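Local coordinates for protein cytochrome P450 268A2 Cyp268A2 (Mycobacterium marinum, PDB 6BLD) that belongs to the cytochrome P450 family of haem proteins and binds protoporphyrin IX with iron together with (3E,5E)-6,10-dimethylundeca-3,5,9-trien-2-one, at residues P59-V64 with V86-V91; A72-N77 with V332-A337. One frame throughout, in Å; residues are numbered along the deposited sequence.

Both contacts are buried and lie against the two sides of the same mixed sheet, where strands 61-64 and 331-335 run parallel as neighbours. W62 O meets V333 N at 2.9 Å, probably in a hydrogen bond, joining the two. Contact 1 lies on one side, an aromatic edge-to-face pair; V333, turned from helix 67-75, packs there against F61 and F88. The alternate side chains V332 and M334 point to the other side and meet that helix in contact 2. Its chemistry is mixed, aliphatic at V73 but polar at S74, which lies about 5 Å from the haem at nearest atoms. Contact 1 is purely aromatic and farther from the cofactor.

Contact 1: residues P59-V64 with V86-V91; sequences PGFWAV and VLFENV
F88 meets F61 in a T-shaped (edge-to-face) stack that makes up the whole contact between 59-64 and 86-91. The edge of F88 points at the face of F61, with centroids 4.8 Å apart and planes at 83°. F88 CE1 stands over the middle of the F61 ring, so its C-H is directed into the pi cloud; the closest approach is 3.4 Å, from F88 CE1 to F61 CZ. F88 is carried across by its extended first torsion (chi1 -178°), which sends the ring out from a loop toward the strand. F61 CG lies between the backbone N and the carbonyl carbon (chi1 67°), and the ring turns one face to F88.

Polar side chains tie the loop down: D58 accepts from G60 N through OD1 and from N90 ND2 through OD2. The E89 carboxylate is bound by W190 NE1, N407 ND2 and L52 N.

F61 opens strand 61-64, next to strand 42-45, where its ring also meets that of H45. F88, in the loop between strand 80-81 and helix 93-97, packs on V333 of strand 331-335 and T310 of strand 310-315, laying it over one side of the mixed sheet in the beta-rich part of the P450 fold.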
loop_
_atom_site.group_PDB
_atom_site.type_symbol
_atom_site.label_atom_id
_atom_site.label_comp_id
_atom_site.label_asym_id
_atom_site.label_seq_id
_atom_site.Cartn_x
_atom_site.Cartn_y
_atom_site.Cartn_z
ATOM N N PRO A 59 -15.667 20.240 -0.879
ATOM C CA PRO A 59 -16.980 20.085 -0.237
ATOM C C PRO A 59 -17.198 18.718 0.370
ATOM O O PRO A 59 -18.090 18.569 1.216
ATOM C CB PRO A 59 -17.962 20.344 -1.387
ATOM C CG PRO A 59 -17.225 19.879 -2.596
ATOM C CD PRO A 59 -15.751 20.127 -2.345
ATOM N N GLY A 60 -16.423 17.730 -0.024
ATOM C CA GLY A 60 -16.568 16.401 0.515
ATOM C C GLY A 60 -16.077 15.369 -0.485
ATOM O O GLY A 60 -15.210 15.655 -1.309
ATOM N N PHE A 61 -16.654 14.174 -0.385
ATOM C CA PHE A 61 -16.266 13.065 -1.244
ATOM C C PHE A 61 -17.389 12.040 -1.272
ATOM O O PHE A 61 -18.249 12.006 -0.389
ATOM C CB PHE A 61 -14.961 12.415 -0.768
ATOM C CG PHE A 61 -15.082 11.705 0.554
ATOM C CD1 PHE A 61 -14.885 12.389 1.742
ATOM C CD2 PHE A 61 -15.392 10.354 0.609
ATOM C CE1 PHE A 61 -14.996 11.739 2.959
ATOM C CE2 PHE A 61 -15.505 9.702 1.822
ATOM C CZ PHE A 61 -15.307 10.395 2.997
ATOM N N TRP A 62 -17.360 11.199 -2.302
ATOM C CA TRP A 62 -18.268 10.069 -2.430
ATOM C C TRP A 62 -17.589 8.820 -1.884
ATOM O O TRP A 62 -16.470 8.490 -2.287
ATOM C CB TRP A 62 -18.670 9.849 -3.889
ATOM C CG TRP A 62 -19.638 10.857 -4.422
ATOM C CD1 TRP A 62 -19.355 11.911 -5.241
ATOM C CD2 TRP A 62 -21.049 10.900 -4.186
ATOM N NE1 TRP A 62 -20.503 12.611 -5.527
ATOM C CE2 TRP A 62 -21.557 12.011 -4.890
ATOM C CE3 TRP A 62 -21.934 10.111 -3.445
ATOM C CZ2 TRP A 62 -22.908 12.349 -4.875
ATOM C CZ3 TRP A 62 -23.274 10.449 -3.431
ATOM C CH2 TRP A 62 -23.748 11.558 -4.142
ATOM N N ALA A 63 -18.267 8.127 -0.973
ATOM C CA ALA A 63 -17.736 6.908 -0.376
ATOM C C ALA A 63 -18.176 5.707 -1.203
ATOM O O ALA A 63 -19.376 5.472 -1.375
ATOM C CB ALA A 63 -18.201 6.769 1.073
ATOM N N VAL A 64 -17.206 4.951 -1.712
ATOM C CA VAL A 64 -17.455 3.764 -2.523
ATOM C C VAL A 64 -17.053 2.553 -1.693
ATOM O O VAL A 64 -15.862 2.325 -1.447
ATOM C CB VAL A 64 -16.688 3.806 -3.851
ATOM C CG1 VAL A 64 -16.946 2.540 -4.646
ATOM C CG2 VAL A 64 -17.082 5.033 -4.649
ATOM N N VAL A 86 -4.727 11.472 -5.572
ATOM C CA VAL A 86 -5.250 10.138 -5.302
ATOM C C VAL A 86 -5.367 9.837 -3.816
ATOM O O VAL A 86 -5.879 8.776 -3.454
ATOM C CB VAL A 86 -4.401 9.051 -5.995
ATOM C CG1 VAL A 86 -4.438 9.231 -7.501
ATOM C CG2 VAL A 86 -2.968 9.080 -5.478
ATOM N N LEU A 87 -4.924 10.734 -2.941
ATOM C CA LEU A 87 -4.958 10.483 -1.506
ATOM C C LEU A 87 -6.304 10.888 -0.916
ATOM O O LEU A 87 -6.917 11.873 -1.342
ATOM C CB LEU A 87 -3.824 11.232 -0.804
ATOM C CG LEU A 87 -2.419 10.671 -1.049
ATOM C CD1 LEU A 87 -1.423 11.228 -0.041
ATOM C CD2 LEU A 87 -2.421 9.149 -1.017
ATOM N N PHE A 88 -6.758 10.109 0.069
ATOM C CA PHE A 88 -8.029 10.373 0.739
ATOM C C PHE A 88 -7.987 11.707 1.478
ATOM O O PHE A 88 -8.824 12.589 1.250
ATOM C CB PHE A 88 -8.338 9.219 1.699
ATOM C CG PHE A 88 -9.652 9.345 2.427
ATOM C CD1 PHE A 88 -10.706 10.068 1.890
ATOM C CD2 PHE A 88 -9.834 8.717 3.650
ATOM C CE1 PHE A 88 -11.907 10.174 2.567
ATOM C CE2 PHE A 88 -11.034 8.816 4.328
ATOM C CZ PHE A 88 -12.072 9.545 3.785
ATOM N N GLU A 89 -7.017 11.867 2.370
ATOM C CA GLU A 89 -6.869 13.098 3.128
ATOM C C GLU A 89 -6.225 14.183 2.273
ATOM O O GLU A 89 -5.397 13.908 1.401
ATOM C CB GLU A 89 -6.027 12.846 4.380
ATOM C CG GLU A 89 -5.955 14.016 5.340
ATOM C CD GLU A 89 -5.145 13.691 6.576
ATOM O OE1 GLU A 89 -5.138 12.512 6.988
ATOM O OE2 GLU A 89 -4.513 14.612 7.133
ATOM N N ASN A 90 -6.624 15.429 2.528
ATOM C CA ASN A 90 -6.024 16.570 1.849
ATOM C C ASN A 90 -4.598 16.776 2.350
ATOM O O ASN A 90 -4.376 16.963 3.552
ATOM C CB ASN A 90 -6.865 17.823 2.077
ATOM C CG ASN A 90 -8.105 17.860 1.203
ATOM O OD1 ASN A 90 -8.093 17.383 0.069
ATOM N ND2 ASN A 90 -9.185 18.427 1.731
ATOM N N VAL A 91 -3.640 16.747 1.430
ATOM C CA VAL A 91 -2.218 16.847 1.751
ATOM C C VAL A 91 -1.644 18.052 1.012
ATOM O O VAL A 91 -2.021 18.294 -0.144
ATOM C CB VAL A 91 -1.481 15.548 1.380
ATOM C CG1 VAL A 91 0.019 15.674 1.612
ATOM C CG2 VAL A 91 -2.052 14.372 2.163
#

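Contact 2: residues A72-N77 with V332-A337; sequences AVSRTN and VVMFYA
S74 OG sits beside the thioether of M334 and has two hydrogen-bond partners. It donates to I70 O, one turn back in its own helix, and accepts from a water 2.9 Å from S74 OG. The same water lies 2.8 Å from Y336 OH, so it bridges the helix and Y336, the first residue of helix 336-339. M334 SD is pressed close to this hydroxyl, 3.0 Å from S74 OG, but with the proton engaged by I70 O this is tight packing.

Aliphatic contacts fill the other part. The two methyls of V73 divide the work: CG1, anti to the backbone N (chi1 170°), reaches M334 CE at 3.8 Å, and CG2 reaches V332 CG1 at 4.0 Å. V73 and M334 run past one another in opposite directions, while the bend of M334 at chi3 (-103°) turns CE back over V73 CG1 and toward S74.

Where the helix ends, A72 O takes two donors from T76, the backbone N and OG1, the latter at 2.6 Å from A72 O. T76 itself leaves helical geometry as the centre of an inverse gamma turn.

Helix 67-75 thus lies across one side of the sheet in the beta-rich part of the P450 fold, meeting V332 and M334 of strand 331-335. That strand is flanked by 61-64 and 310-315, and F335 stands at the N-cap position, right before helix 336-339. V73 also touches R313 of strand 310-315 and F80 of strand 80-81, so the helix spans several strands, with S74 on the haem side.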
loop_
_atom_site.group_PDB
_atom_site.type_symbol
_atom_site.label_atom_id
_atom_site.label_comp_id
_atom_site.label_asym_id
_atom_site.label_seq_id
_atom_site.Cartn_x
_atom_site.Cartn_y
_atom_site.Cartn_z
ATOM N N ALA A 72 -15.406 -0.677 -10.708
ATOM C CA ALA A 72 -15.931 0.224 -11.730
ATOM C C ALA A 72 -15.166 1.542 -11.757
ATOM O O ALA A 72 -14.805 2.036 -12.832
ATOM C CB ALA A 72 -17.421 0.474 -11.495
ATOM N N VAL A 73 -14.905 2.124 -10.586
ATOM C CA VAL A 73 -14.157 3.377 -10.530
ATOM C C VAL A 73 -12.726 3.169 -11.011
ATOM O O VAL A 73 -12.187 3.982 -11.771
ATOM C CB VAL A 73 -14.201 3.961 -9.105
ATOM C CG1 VAL A 73 -13.224 5.124 -8.964
ATOM C CG2 VAL A 73 -15.617 4.401 -8.754
ATOM N N SER A 74 -12.093 2.069 -10.590
ATOM C CA SER A 74 -10.690 1.843 -10.928
ATOM C C SER A 74 -10.493 1.657 -12.428
ATOM O O SER A 74 -9.536 2.188 -13.004
ATOM C CB SER A 74 -10.161 0.625 -10.169
ATOM O OG SER A 74 -10.506 0.684 -8.798
ATOM N N ARG A 75 -11.385 0.909 -13.080
ATOM C CA ARG A 75 -11.199 0.597 -14.491
ATOM C C ARG A 75 -11.702 1.698 -15.414
ATOM O O ARG A 75 -11.248 1.778 -16.560
ATOM C CB ARG A 75 -11.892 -0.723 -14.833
ATOM C CG ARG A 75 -11.455 -1.880 -13.958
ATOM C CD ARG A 75 -11.955 -3.207 -14.495
ATOM N NE ARG A 75 -11.187 -4.327 -13.959
ATOM C CZ ARG A 75 -10.054 -4.774 -14.491
ATOM N NH1 ARG A 75 -9.419 -5.800 -13.939
ATOM N NH2 ARG A 75 -9.553 -4.195 -15.574
ATOM N N THR A 76 -12.619 2.544 -14.949
ATOM C CA THR A 76 -13.130 3.647 -15.765
ATOM C C THR A 76 -12.325 4.921 -15.495
ATOM O O THR A 76 -12.843 5.951 -15.065
ATOM C CB THR A 76 -14.617 3.855 -15.502
ATOM O OG1 THR A 76 -15.252 2.582 -15.316
ATOM C CG2 THR A 76 -15.276 4.573 -16.670
ATOM N N ASN A 77 -11.019 4.826 -15.763
ATOM C CA ASN A 77 -10.113 5.941 -15.506
ATOM C C ASN A 77 -10.375 7.131 -16.420
ATOM O O ASN A 77 -9.961 8.248 -16.092
ATOM C CB ASN A 77 -8.659 5.487 -15.648
ATOM C CG ASN A 77 -8.328 5.021 -17.052
ATOM O OD1 ASN A 77 -8.671 3.908 -17.445
ATOM N ND2 ASN A 77 -7.656 5.875 -17.816
ATOM N N VAL A 332 -13.988 10.958 -5.368
ATOM C CA VAL A 332 -14.559 9.620 -5.251
ATOM C C VAL A 332 -13.526 8.734 -4.570
ATOM O O VAL A 332 -12.452 8.493 -5.131
ATOM C CB VAL A 332 -14.952 9.045 -6.622
ATOM C CG1 VAL A 332 -15.467 7.628 -6.477
ATOM C CG2 VAL A 332 -15.998 9.931 -7.295
ATOM N N VAL A 333 -13.844 8.249 -3.373
ATOM C CA VAL A 333 -12.892 7.527 -2.535
ATOM C C VAL A 333 -13.258 6.050 -2.514
ATOM O O VAL A 333 -14.410 5.690 -2.246
ATOM C CB VAL A 333 -12.854 8.100 -1.108
ATOM C CG1 VAL A 333 -11.895 7.297 -0.235
ATOM C CG2 VAL A 333 -12.452 9.565 -1.148
ATOM N N MET A 334 -12.271 5.199 -2.779
ATOM C CA MET A 334 -12.436 3.752 -2.771
ATOM C C MET A 334 -11.944 3.199 -1.440
ATOM O O MET A 334 -10.803 3.455 -1.041
ATOM C CB MET A 334 -11.654 3.127 -3.926
ATOM C CG MET A 334 -12.139 3.545 -5.299
ATOM S SD MET A 334 -11.377 2.573 -6.602
ATOM C CE MET A 334 -10.163 3.683 -7.258
ATOM N N PHE A 335 -12.804 2.457 -0.749
ATOM C CA PHE A 335 -12.473 1.881 0.552
ATOM C C PHE A 335 -12.207 0.392 0.352
ATOM O O PHE A 335 -13.115 -0.440 0.413
ATOM C CB PHE A 335 -13.585 2.146 1.559
ATOM C CG PHE A 335 -13.709 3.593 1.942
ATOM C CD1 PHE A 335 -12.920 4.121 2.949
ATOM C CD2 PHE A 335 -14.602 4.426 1.289
ATOM C CE1 PHE A 335 -13.023 5.456 3.306
ATOM C CE2 PHE A 335 -14.712 5.761 1.640
ATOM C CZ PHE A 335 -13.920 6.276 2.651
ATOM N N TYR A 336 -10.935 0.061 0.115
ATOM C CA TYR A 336 -10.564 -1.305 -0.240
ATOM C C TYR A 336 -10.874 -2.296 0.877
ATOM O O TYR A 336 -11.209 -3.453 0.600
ATOM C CB TYR A 336 -9.081 -1.364 -0.598
ATOM C CG TYR A 336 -8.682 -0.454 -1.737
ATOM C CD1 TYR A 336 -7.705 0.519 -1.566
ATOM C CD2 TYR A 336 -9.276 -0.574 -2.986
ATOM C CE1 TYR A 336 -7.333 1.348 -2.608
ATOM C CE2 TYR A 336 -8.911 0.249 -4.033
ATOM C CZ TYR A 336 -7.940 1.206 -3.840
ATOM O OH TYR A 336 -7.575 2.023 -4.884
ATOM N N ALA A 337 -10.756 -1.872 2.139
ATOM C CA ALA A 337 -11.096 -2.761 3.244
ATOM C C ALA A 337 -12.580 -3.099 3.250
ATOM O O ALA A 337 -12.962 -4.214 3.622
ATOM C CB ALA A 337 -10.689 -2.134 4.578
HETATM O O HOH W 1 -7.959 0.940 -7.448
#